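Local coordinates for tryptophane-5-halogenase (PDB 5UAO), which is a flavin-dependent halogenase that generates 5-chlorotryptophan in a lanthipeptide during biosynthesis of the antibiotic NAI-107, at residues 234-240 against 327-333; 269-273 against 505-509; 278-282 against 410-416. All blocks are in the same frame, centred on the assembly; numbering follows the deposited sequence.

Interaction 1: 234-240 against 327-333; sequences FRSLLLE and RFRSGRH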
loop_
_atom_site.group_PDB
_atom_site.type_symbol
_atom_site.label_atom_id
_atom_site.label_comp_id
_atom_site.label_asym_id
_atom_site.label_seq_id
_atom_site.Cartn_x
_atom_site.Cartn_y
_atom_site.Cartn_z
ATOM N N PHE A 234 -29.757 -2.512 -1.626
ATOM C CA PHE A 234 -29.437 -3.361 -2.818
ATOM C C PHE A 234 -30.041 -2.874 -4.130
ATOM O O PHE A 234 -29.375 -2.983 -5.123
ATOM C CB PHE A 234 -29.850 -4.818 -2.556
ATOM C CG PHE A 234 -28.995 -5.514 -1.533
ATOM C CD1 PHE A 234 -27.672 -5.764 -1.801
ATOM C CD2 PHE A 234 -29.532 -6.013 -0.371
ATOM C CE1 PHE A 234 -26.865 -6.448 -0.910
ATOM C CE2 PHE A 234 -28.752 -6.729 0.527
ATOM C CZ PHE A 234 -27.410 -6.931 0.271
ATOM N N ARG A 235 -31.248 -2.294 -4.111
ATOM C CA ARG A 235 -31.905 -1.710 -5.257
ATOM C C ARG A 235 -31.070 -0.693 -6.039
ATOM O O ARG A 235 -31.294 -0.502 -7.230
ATOM C CB ARG A 235 -33.120 -0.918 -4.810
ATOM C CG ARG A 235 -34.398 -1.695 -4.686
ATOM C CD ARG A 235 -35.385 -0.916 -3.778
ATOM N NE ARG A 235 -35.440 -1.636 -2.535
ATOM C CZ ARG A 235 -36.512 -2.204 -2.006
ATOM N NH1 ARG A 235 -37.711 -2.088 -2.581
ATOM N NH2 ARG A 235 -36.364 -2.891 -0.865
ATOM N N SER A 236 -30.220 0.031 -5.314
ATOM C CA SER A 236 -29.224 0.922 -5.884
ATOM C C SER A 236 -29.850 1.799 -6.978
ATOM O O SER A 236 -29.482 1.727 -8.155
ATOM C CB SER A 236 -28.035 0.088 -6.393
ATOM O OG SER A 236 -26.962 0.907 -6.974
ATOM N N LEU A 237 -30.822 2.614 -6.561
ATOM C CA LEU A 237 -31.719 3.339 -7.485
ATOM C C LEU A 237 -30.982 4.378 -8.327
ATOM O O LEU A 237 -31.232 4.496 -9.538
ATOM C CB LEU A 237 -32.803 4.038 -6.689
ATOM C CG LEU A 237 -34.111 4.266 -7.391
ATOM C CD1 LEU A 237 -34.778 2.898 -7.435
ATOM C CD2 LEU A 237 -34.938 5.277 -6.610
ATOM N N LEU A 238 -30.092 5.154 -7.683
ATOM C CA LEU A 238 -29.344 6.143 -8.414
ATOM C C LEU A 238 -28.173 5.579 -9.157
ATOM O O LEU A 238 -28.051 5.802 -10.389
ATOM C CB LEU A 238 -28.926 7.327 -7.556
ATOM C CG LEU A 238 -30.015 8.174 -6.892
ATOM C CD1 LEU A 238 -30.637 7.472 -5.713
ATOM C CD2 LEU A 238 -29.356 9.477 -6.453
ATOM N N LEU A 239 -27.326 4.822 -8.446
ATOM C CA LEU A 239 -26.059 4.360 -9.025
ATOM C C LEU A 239 -26.258 3.342 -10.177
ATOM O O LEU A 239 -25.787 3.523 -11.371
ATOM C CB LEU A 239 -25.220 3.693 -7.961
ATOM C CG LEU A 239 -23.810 3.323 -8.422
ATOM C CD1 LEU A 239 -22.967 4.570 -8.408
ATOM C CD2 LEU A 239 -23.231 2.228 -7.498
ATOM N N GLU A 240 -26.919 2.255 -9.830
ATOM C CA GLU A 240 -27.126 1.160 -10.799
ATOM C C GLU A 240 -28.270 1.502 -11.726
ATOM O O GLU A 240 -28.120 1.367 -12.935
ATOM C CB GLU A 240 -27.422 -0.143 -10.132
ATOM C CG GLU A 240 -27.377 -1.360 -11.027
ATOM C CD GLU A 240 -27.895 -2.625 -10.347
ATOM O OE1 GLU A 240 -27.369 -3.071 -9.271
ATOM O OE2 GLU A 240 -28.886 -3.198 -10.864
ATOM N N ARG A 327 -32.542 -11.686 1.958
ATOM C CA ARG A 327 -31.826 -12.158 0.759
ATOM C C ARG A 327 -30.778 -11.136 0.391
ATOM O O ARG A 327 -30.875 -9.939 0.745
ATOM C CB ARG A 327 -32.811 -12.364 -0.401
ATOM C CG ARG A 327 -33.952 -13.290 -0.071
ATOM C CD ARG A 327 -34.503 -13.923 -1.316
ATOM N NE ARG A 327 -35.505 -14.930 -0.969
ATOM C CZ ARG A 327 -35.311 -16.237 -0.903
ATOM N NH1 ARG A 327 -34.142 -16.797 -1.216
ATOM N NH2 ARG A 327 -36.344 -17.001 -0.567
ATOM N N PHE A 328 -29.742 -11.579 -0.244
ATOM C CA PHE A 328 -28.644 -10.660 -0.598
ATOM C C PHE A 328 -27.854 -11.183 -1.743
ATOM O O PHE A 328 -28.023 -12.334 -2.139
ATOM C CB PHE A 328 -27.732 -10.390 0.602
ATOM C CG PHE A 328 -27.088 -11.627 1.191
ATOM C CD1 PHE A 328 -25.933 -12.159 0.607
ATOM C CD2 PHE A 328 -27.632 -12.263 2.285
ATOM C CE1 PHE A 328 -25.317 -13.273 1.155
ATOM C CE2 PHE A 328 -27.005 -13.370 2.848
ATOM C CZ PHE A 328 -25.878 -13.885 2.251
ATOM N N ARG A 329 -26.945 -10.350 -2.269
ATOM C CA ARG A 329 -25.999 -10.823 -3.264
ATOM C C ARG A 329 -24.643 -10.224 -3.002
ATOM O O ARG A 329 -24.517 -9.098 -2.496
ATOM C CB ARG A 329 -26.499 -10.521 -4.649
ATOM C CG ARG A 329 -26.630 -9.020 -4.939
ATOM C CD ARG A 329 -26.902 -8.816 -6.445
ATOM N NE ARG A 329 -26.992 -7.404 -6.767
ATOM C CZ ARG A 329 -27.167 -6.920 -7.992
ATOM N NH1 ARG A 329 -27.235 -7.720 -9.053
ATOM N NH2 ARG A 329 -27.221 -5.632 -8.161
ATOM N N SER A 330 -23.607 -11.011 -3.245
ATOM C CA SER A 330 -22.230 -10.623 -2.931
ATOM C C SER A 330 -21.599 -10.097 -4.185
ATOM O O SER A 330 -21.584 -10.769 -5.230
ATOM C CB SER A 330 -21.395 -11.814 -2.400
ATOM O OG SER A 330 -21.883 -12.219 -1.134
ATOM N N GLY A 331 -20.998 -8.933 -4.074
ATOM C CA GLY A 331 -20.424 -8.270 -5.235
ATOM C C GLY A 331 -20.339 -6.808 -5.020
ATOM O O GLY A 331 -20.720 -6.315 -3.984
ATOM N N ARG A 332 -19.784 -6.120 -6.000
ATOM C CA ARG A 332 -19.691 -4.683 -5.955
ATOM C C ARG A 332 -20.054 -4.143 -7.333
ATOM O O ARG A 332 -19.978 -4.855 -8.304
ATOM C CB ARG A 332 -18.312 -4.209 -5.554
ATOM C CG ARG A 332 -17.195 -4.569 -6.515
ATOM C CD ARG A 332 -15.956 -3.727 -6.214
ATOM N NE ARG A 332 -14.822 -4.166 -7.040
ATOM C CZ ARG A 332 -14.596 -3.716 -8.271
ATOM N NH1 ARG A 332 -15.331 -2.736 -8.807
ATOM N NH2 ARG A 332 -13.577 -4.171 -8.937
ATOM N N HIS A 333 -20.431 -2.871 -7.405
ATOM C CA HIS A 333 -20.540 -2.167 -8.661
ATOM C C HIS A 333 -19.173 -1.706 -9.152
ATOM O O HIS A 333 -18.204 -1.690 -8.397
ATOM C CB HIS A 333 -21.497 -1.039 -8.539
ATOM C CG HIS A 333 -22.902 -1.497 -8.347
ATOM N ND1 HIS A 333 -23.393 -1.904 -7.126
ATOM C CD2 HIS A 333 -23.898 -1.659 -9.232
ATOM C CE1 HIS A 333 -24.654 -2.263 -7.262
ATOM N NE2 HIS A 333 -24.979 -2.133 -8.537
HETATM O O HOH W 1 -27.147 -4.346 -5.635
HETATM O O HOH W 2 -27.638 -5.786 -11.425
#
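Glu240 and His333 form a His-carboxylate hydrogen bond where helix 237-242 meets strand 331-333 in the flavin-binding halogenase fold. His333 NE2 donates a hydrogen bond to Glu240 OE1 at 2.7 Å. The N-H...O angle is 163°, and the oxygen lies in the ring plane. OE1 uses its anti lone pair, the one turned away from OE2. The carboxylate and ring planes are 36° apart.

This is the tight part of the contact; His333, Leu239 and Ser236 are buried. Leu239 covers one face of the imidazole with a CH-pi contact, its CD2 sitting 4.2 Å from the centroid of the His333 ring. At its other nitrogen, ND1, His333 bonds to the carbonyl of Tyr348. With an acceptor at each nitrogen, the ring cannot turn freely, and the pattern is consistent with a protonated imidazole. Ser236 OG accepts from Glu240 N at 3.2 Å and also bonds to Ser347 O.

The other side is looser and wetter. Arg329 reaches in with an extended chain from CG to NE, although its CG starts between the backbone N and the carbonyl carbon (chi1 64°). NH2 meets Glu240 OE1 in a salt bridge of 2.8 Å, but the hydrogen bond is weak and bent. Water carries much of the rest: one molecule links Arg329 NH1 with Glu240 OE2. Phe247 adds a cation-pi contact to Arg329.

Both segments run close to the cofactor. Leu237 touches the FAD, and the side chain of Phe328 comes within about 4 Å of it. Phe234 and Phe328 lie side by side, with Phe234 CZ 3.5 Å from Phe328 CB. A second water donates to Phe234 O at 2.7 Å and accepts from Arg329 NH2.

Interaction 2: 269-273 against 505-509; sequences HLKPY and QSEAL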
loop_
_atom_site.group_PDB
_atom_site.type_symbol
_atom_site.label_atom_id
_atom_site.label_comp_id
_atom_site.label_asym_id
_atom_site.label_seq_id
_atom_site.Cartn_x
_atom_site.Cartn_y
_atom_site.Cartn_z
ATOM N N HIS A 269 -25.682 -14.142 30.421
ATOM C CA HIS A 269 -24.288 -14.423 30.169
ATOM C C HIS A 269 -23.865 -13.930 28.772
ATOM O O HIS A 269 -24.358 -14.445 27.737
ATOM C CB HIS A 269 -24.025 -15.936 30.386
ATOM C CG HIS A 269 -24.519 -16.406 31.726
ATOM N ND1 HIS A 269 -23.781 -16.265 32.894
ATOM C CD2 HIS A 269 -25.738 -16.884 32.108
ATOM C CE1 HIS A 269 -24.500 -16.690 33.919
ATOM N NE2 HIS A 269 -25.693 -17.068 33.472
ATOM N N LEU A 270 -22.976 -12.923 28.716
ATOM C CA LEU A 270 -22.721 -12.183 27.469
ATOM C C LEU A 270 -21.339 -12.609 26.965
ATOM O O LEU A 270 -20.318 -12.289 27.561
ATOM C CB LEU A 270 -22.863 -10.654 27.617
ATOM C CG LEU A 270 -24.061 -10.139 28.400
ATOM C CD1 LEU A 270 -24.043 -8.626 28.503
ATOM C CD2 LEU A 270 -25.361 -10.574 27.747
ATOM N N LYS A 271 -21.314 -13.438 25.908
ATOM C CA LYS A 271 -20.055 -13.826 25.283
ATOM C C LYS A 271 -19.338 -12.606 24.660
ATOM O O LYS A 271 -19.965 -11.800 23.967
ATOM C CB LYS A 271 -20.293 -14.918 24.214
ATOM C CG LYS A 271 -20.764 -16.234 24.795
ATOM C CD LYS A 271 -21.246 -17.206 23.707
ATOM C CE LYS A 271 -22.570 -16.765 23.086
ATOM N NZ LYS A 271 -23.788 -17.047 23.852
ATOM N N PRO A 272 -18.045 -12.429 24.955
ATOM C CA PRO A 272 -17.309 -11.244 24.467
ATOM C C PRO A 272 -16.720 -11.393 23.074
ATOM O O PRO A 272 -15.545 -11.068 22.826
ATOM C CB PRO A 272 -16.197 -11.069 25.532
ATOM C CG PRO A 272 -15.910 -12.457 25.982
ATOM C CD PRO A 272 -17.270 -13.117 26.020
ATOM N N TYR A 273 -17.565 -11.828 22.155
ATOM C CA TYR A 273 -17.185 -12.107 20.830
ATOM C C TYR A 273 -18.428 -12.471 19.979
ATOM O O TYR A 273 -19.496 -12.831 20.478
ATOM C CB TYR A 273 -16.107 -13.237 20.807
ATOM C CG TYR A 273 -16.504 -14.459 21.591
ATOM C CD1 TYR A 273 -17.441 -15.392 21.068
ATOM C CD2 TYR A 273 -15.923 -14.706 22.819
ATOM C CE1 TYR A 273 -17.826 -16.497 21.824
ATOM C CE2 TYR A 273 -16.272 -15.801 23.575
ATOM C CZ TYR A 273 -17.207 -16.678 23.100
ATOM O OH TYR A 273 -17.525 -17.748 23.847
ATOM N N GLN A 505 -18.286 -10.236 31.315
ATOM C CA GLN A 505 -18.616 -8.991 30.578
ATOM C C GLN A 505 -19.706 -8.165 31.265
ATOM O O GLN A 505 -19.672 -6.914 31.277
ATOM C CB GLN A 505 -18.960 -9.298 29.099
ATOM C CG GLN A 505 -19.550 -8.133 28.402
ATOM C CD GLN A 505 -19.759 -8.262 26.882
ATOM O OE1 GLN A 505 -19.893 -9.355 26.264
ATOM N NE2 GLN A 505 -19.872 -7.141 26.313
ATOM N N SER A 506 -20.709 -8.838 31.793
ATOM C CA SER A 506 -21.897 -8.162 32.168
ATOM C C SER A 506 -21.562 -7.153 33.351
ATOM O O SER A 506 -22.005 -5.962 33.334
ATOM C CB SER A 506 -22.969 -9.194 32.565
ATOM O OG SER A 506 -24.152 -8.487 32.949
ATOM N N GLU A 507 -20.705 -7.594 34.273
ATOM C CA GLU A 507 -20.222 -6.742 35.392
ATOM C C GLU A 507 -19.410 -5.529 34.889
ATOM O O GLU A 507 -19.553 -4.388 35.350
ATOM C CB GLU A 507 -19.350 -7.558 36.353
ATOM C CG GLU A 507 -19.077 -6.800 37.673
ATOM C CD GLU A 507 -18.290 -7.611 38.701
ATOM O OE1 GLU A 507 -18.298 -8.874 38.619
ATOM O OE2 GLU A 507 -17.638 -6.973 39.587
ATOM N N ALA A 508 -18.577 -5.788 33.888
ATOM C CA ALA A 508 -17.760 -4.754 33.315
ATOM C C ALA A 508 -18.547 -3.691 32.554
ATOM O O ALA A 508 -18.194 -2.507 32.640
ATOM C CB ALA A 508 -16.688 -5.381 32.441
ATOM N N LEU A 509 -19.598 -4.084 31.818
ATOM C CA LEU A 509 -20.465 -3.124 31.137
ATOM C C LEU A 509 -21.163 -2.215 32.181
ATOM O O LEU A 509 -21.320 -1.030 31.960
ATOM C CB LEU A 509 -21.560 -3.807 30.291
ATOM C CG LEU A 509 -21.085 -4.522 29.054
ATOM C CD1 LEU A 509 -22.270 -5.205 28.402
ATOM C CD2 LEU A 509 -20.496 -3.484 28.101
HETATM O O HOH W 3 -18.207 -12.393 29.721
#
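Leu270 packs on the first turn of helix 505-514 through apolar contacts. Its CD1 methyl meets Leu509 CD1 at 3.9 Å, the two side chains meeting at an oblique angle. The same methyl of Leu270 is 4.2 Å from Ser506 CB, one turn nearer the start of the helix. Leu270 CG lies beside its backbone N (chi1 -44°), which turns the branch toward the helix.

Gln505 also packs on Leu270. Its chain is extended, and CD lies 4.0 Å from Leu270 CB. Beyond it, the amide group approaches Pro272 and the backbone carbonyls of Leu270 and Lys271. With an alanine here, the amide arm is gone, and the change would probably open a gap against Leu270 and Pro272 and take away a polar group near those carbonyls.

The polar link that is clear runs through water. One molecule donates to Leu270 O at 3.0 Å and accepts from Gln505 N at 2.7 Å. It thereby gives a partner to a backbone N-H in the first turn of the helix.

Lys271 points elsewhere, to a salt bridge with Asp293. Trp101 and Val154 also pack on the helix face that carries Gln505. Pro272 is the centre of an inverse gamma turn, closed by a weak bond from Tyr273 N to Lys271 O, just before strand 274-279.

Interaction 3: 278-282 against 410-416; sequences TMNAG and RLDTPFW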
loop_
_atom_site.group_PDB
_atom_site.type_symbol
_atom_site.label_atom_id
_atom_site.label_comp_id
_atom_site.label_asym_id
_atom_site.label_seq_id
_atom_site.Cartn_x
_atom_site.Cartn_y
_atom_site.Cartn_z
ATOM N N THR A 278 -20.161 -23.388 11.734
ATOM C CA THR A 278 -20.361 -24.062 10.444
ATOM C C THR A 278 -21.706 -24.827 10.515
ATOM O O THR A 278 -21.996 -25.443 11.536
ATOM C CB THR A 278 -19.245 -25.022 10.174
ATOM O OG1 THR A 278 -17.985 -24.346 10.096
ATOM C CG2 THR A 278 -19.400 -25.739 8.798
ATOM N N MET A 279 -22.490 -24.763 9.427
ATOM C CA MET A 279 -23.801 -25.329 9.317
ATOM C C MET A 279 -23.784 -26.170 8.017
ATOM O O MET A 279 -22.775 -26.203 7.302
ATOM C CB MET A 279 -24.874 -24.232 9.214
ATOM C CG MET A 279 -24.972 -23.255 10.416
ATOM S SD MET A 279 -25.610 -24.117 11.869
ATOM C CE MET A 279 -27.351 -23.967 11.553
ATOM N N ASN A 280 -24.851 -26.900 7.769
ATOM C CA ASN A 280 -24.816 -27.876 6.654
ATOM C C ASN A 280 -24.708 -27.224 5.281
ATOM O O ASN A 280 -24.116 -27.789 4.356
ATOM C CB ASN A 280 -26.049 -28.788 6.707
ATOM C CG ASN A 280 -26.033 -29.747 7.918
ATOM O OD1 ASN A 280 -24.990 -30.073 8.429
ATOM N ND2 ASN A 280 -27.216 -30.218 8.333
ATOM N N ALA A 281 -25.314 -26.056 5.149
ATOM C CA ALA A 281 -25.339 -25.335 3.865
ATOM C C ALA A 281 -24.910 -23.875 4.023
ATOM O O ALA A 281 -25.412 -22.992 3.290
ATOM C CB ALA A 281 -26.745 -25.409 3.335
ATOM N N GLY A 282 -23.927 -23.604 4.904
ATOM C CA GLY A 282 -23.494 -22.235 5.193
ATOM C C GLY A 282 -23.021 -22.139 6.623
ATOM O O GLY A 282 -22.318 -23.049 7.092
ATOM N N ARG A 410 -14.711 -28.961 8.190
ATOM C CA ARG A 410 -15.471 -29.415 9.337
ATOM C C ARG A 410 -16.544 -30.433 8.946
ATOM O O ARG A 410 -16.724 -31.394 9.681
ATOM C CB ARG A 410 -16.166 -28.245 10.056
ATOM C CG ARG A 410 -16.727 -28.560 11.437
ATOM C CD ARG A 410 -16.876 -27.302 12.252
ATOM N NE ARG A 410 -17.048 -27.529 13.693
ATOM C CZ ARG A 410 -16.067 -27.602 14.590
ATOM N NH1 ARG A 410 -14.801 -27.401 14.270
ATOM N NH2 ARG A 410 -16.353 -27.807 15.853
ATOM N N LEU A 411 -17.321 -30.180 7.866
ATOM C CA LEU A 411 -18.516 -30.990 7.578
ATOM C C LEU A 411 -18.428 -31.673 6.211
ATOM O O LEU A 411 -17.766 -31.168 5.316
ATOM C CB LEU A 411 -19.798 -30.158 7.678
ATOM C CG LEU A 411 -20.110 -29.560 9.045
ATOM C CD1 LEU A 411 -21.480 -28.849 8.976
ATOM C CD2 LEU A 411 -20.092 -30.590 10.148
ATOM N N ASP A 412 -19.066 -32.824 6.062
ATOM C CA ASP A 412 -19.014 -33.574 4.765
ATOM C C ASP A 412 -20.324 -33.499 3.924
ATOM O O ASP A 412 -20.666 -34.409 3.165
ATOM C CB ASP A 412 -18.538 -35.032 4.999
ATOM C CG ASP A 412 -16.996 -35.138 5.274
ATOM O OD1 ASP A 412 -16.225 -34.182 4.995
ATOM O OD2 ASP A 412 -16.532 -36.192 5.776
ATOM N N THR A 413 -20.979 -32.366 3.963
ATOM C CA THR A 413 -22.260 -32.151 3.290
ATOM C C THR A 413 -21.997 -31.710 1.836
ATOM O O THR A 413 -20.908 -31.260 1.516
ATOM C CB THR A 413 -23.076 -31.045 3.993
ATOM O OG1 THR A 413 -22.353 -29.805 3.889
ATOM C CG2 THR A 413 -23.369 -31.398 5.476
ATOM N N PRO A 414 -23.002 -31.846 0.952
ATOM C CA PRO A 414 -22.760 -31.493 -0.463
ATOM C C PRO A 414 -22.369 -30.001 -0.599
ATOM O O PRO A 414 -21.449 -29.699 -1.360
ATOM C CB PRO A 414 -24.089 -31.829 -1.162
ATOM C CG PRO A 414 -24.802 -32.793 -0.251
ATOM C CD PRO A 414 -24.354 -32.400 1.164
ATOM N N PHE A 415 -22.996 -29.095 0.171
ATOM C CA PHE A 415 -22.531 -27.675 0.186
ATOM C C PHE A 415 -21.042 -27.565 0.498
ATOM O O PHE A 415 -20.317 -26.852 -0.224
ATOM C CB PHE A 415 -23.342 -26.791 1.121
ATOM C CG PHE A 415 -22.804 -25.404 1.213
ATOM C CD1 PHE A 415 -23.178 -24.453 0.287
ATOM C CD2 PHE A 415 -21.856 -25.060 2.160
ATOM C CE1 PHE A 415 -22.630 -23.180 0.325
ATOM C CE2 PHE A 415 -21.356 -23.759 2.247
ATOM C CZ PHE A 415 -21.741 -22.817 1.311
ATOM N N TRP A 416 -20.529 -28.277 1.508
ATOM C CA TRP A 416 -19.187 -28.083 1.946
ATOM C C TRP A 416 -18.184 -28.791 1.079
ATOM O O TRP A 416 -17.090 -28.282 0.825
ATOM C CB TRP A 416 -18.994 -28.383 3.440
ATOM C CG TRP A 416 -19.461 -27.167 4.304
ATOM C CD1 TRP A 416 -20.567 -27.092 5.050
ATOM C CD2 TRP A 416 -18.832 -25.867 4.385
ATOM N NE1 TRP A 416 -20.694 -25.849 5.609
ATOM C CE2 TRP A 416 -19.642 -25.070 5.196
ATOM C CE3 TRP A 416 -17.690 -25.299 3.816
ATOM C CZ2 TRP A 416 -19.357 -23.721 5.452
ATOM C CZ3 TRP A 416 -17.379 -23.955 4.086
ATOM C CH2 TRP A 416 -18.230 -23.191 4.919
HETATM O O HOH W 4 -20.054 -26.600 13.434
HETATM O O HOH W 5 -25.286 -29.246 1.818
#
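Trp416 and Thr413 each bind a carbonyl at the turn after strand 274-279. Trp416 NE1 donates to Met279 O at 2.7 Å, nearly in line with the C=O bond (170°) but bent at the hydrogen (142°). That oxygen lies near the indole plane. Thr413 OG1 donates to Asn280 O at 2.7 Å, on a lone pair in the carbonyl plane.

The indole is held between two neighbours. Thr278 CG2 sits 3.2 Å above one face of Trp416, toward the rim. Phe415 CE2 lies 3.6 Å above the opposite face of Trp416, over its centre. Gly282 O meets the indole edge at CZ2. Phe415 offers a ring face to the Ala281-Gly282 peptide, with Gly282 N 3.7 Å from Phe415 CE2. This N is buried and has no polar partner in the model. Leu411 CD1 closes in on Met279 O at 3.4 Å. A water joins Asn280 O to Phe415 N.

The next shell positions these groups. Thr278 CG2 is anti to the backbone N (OG1 chi1 -61°), which puts the methyl on the indole and OG1 toward Glu108 O and Asn408 ND2, its bonding partners. Arg410 packs its CD on Thr278 and sends its guanidinium to the carbonyls of Gly110, Arg112 and Pro113. Tyr405 meets Trp416 with nearly parallel rings.

Strands 274-279 and 282-288 are antiparallel neighbours joined in a beta hairpin by this turn; Met279 N bonds to Gly282 O. Gly282 has backbone angles that call for glycine. Thr413 accepts a weak bond from Trp416 N, so a threonine N-cap opens helix 414-422 and binds the hairpin turn.

Overall arrangement
From the N terminus, the chain first passes 234-240, beside the FAD. After strand 258-264 of the seven-stranded sheet it passes the loop 269-273 and the hairpin turn 278-282. Interaction 1 closes first, when 327-333 returns and ties helix 237-242 to strand 331-333. Interaction 3 closes next, joining the hairpin turn to helix 414-422. Interaction 2 closes last, where 505-509 brings a helix near the C terminus, 505-514, onto a loop of the same sheet. Interaction 3 is nested inside interaction 2, and both cross interaction 1. The three do not touch. Interactions 1 and 3 come within about 9 Å at their nearest atoms, and the centres of interactions 1 and 2 are 36 Å apart.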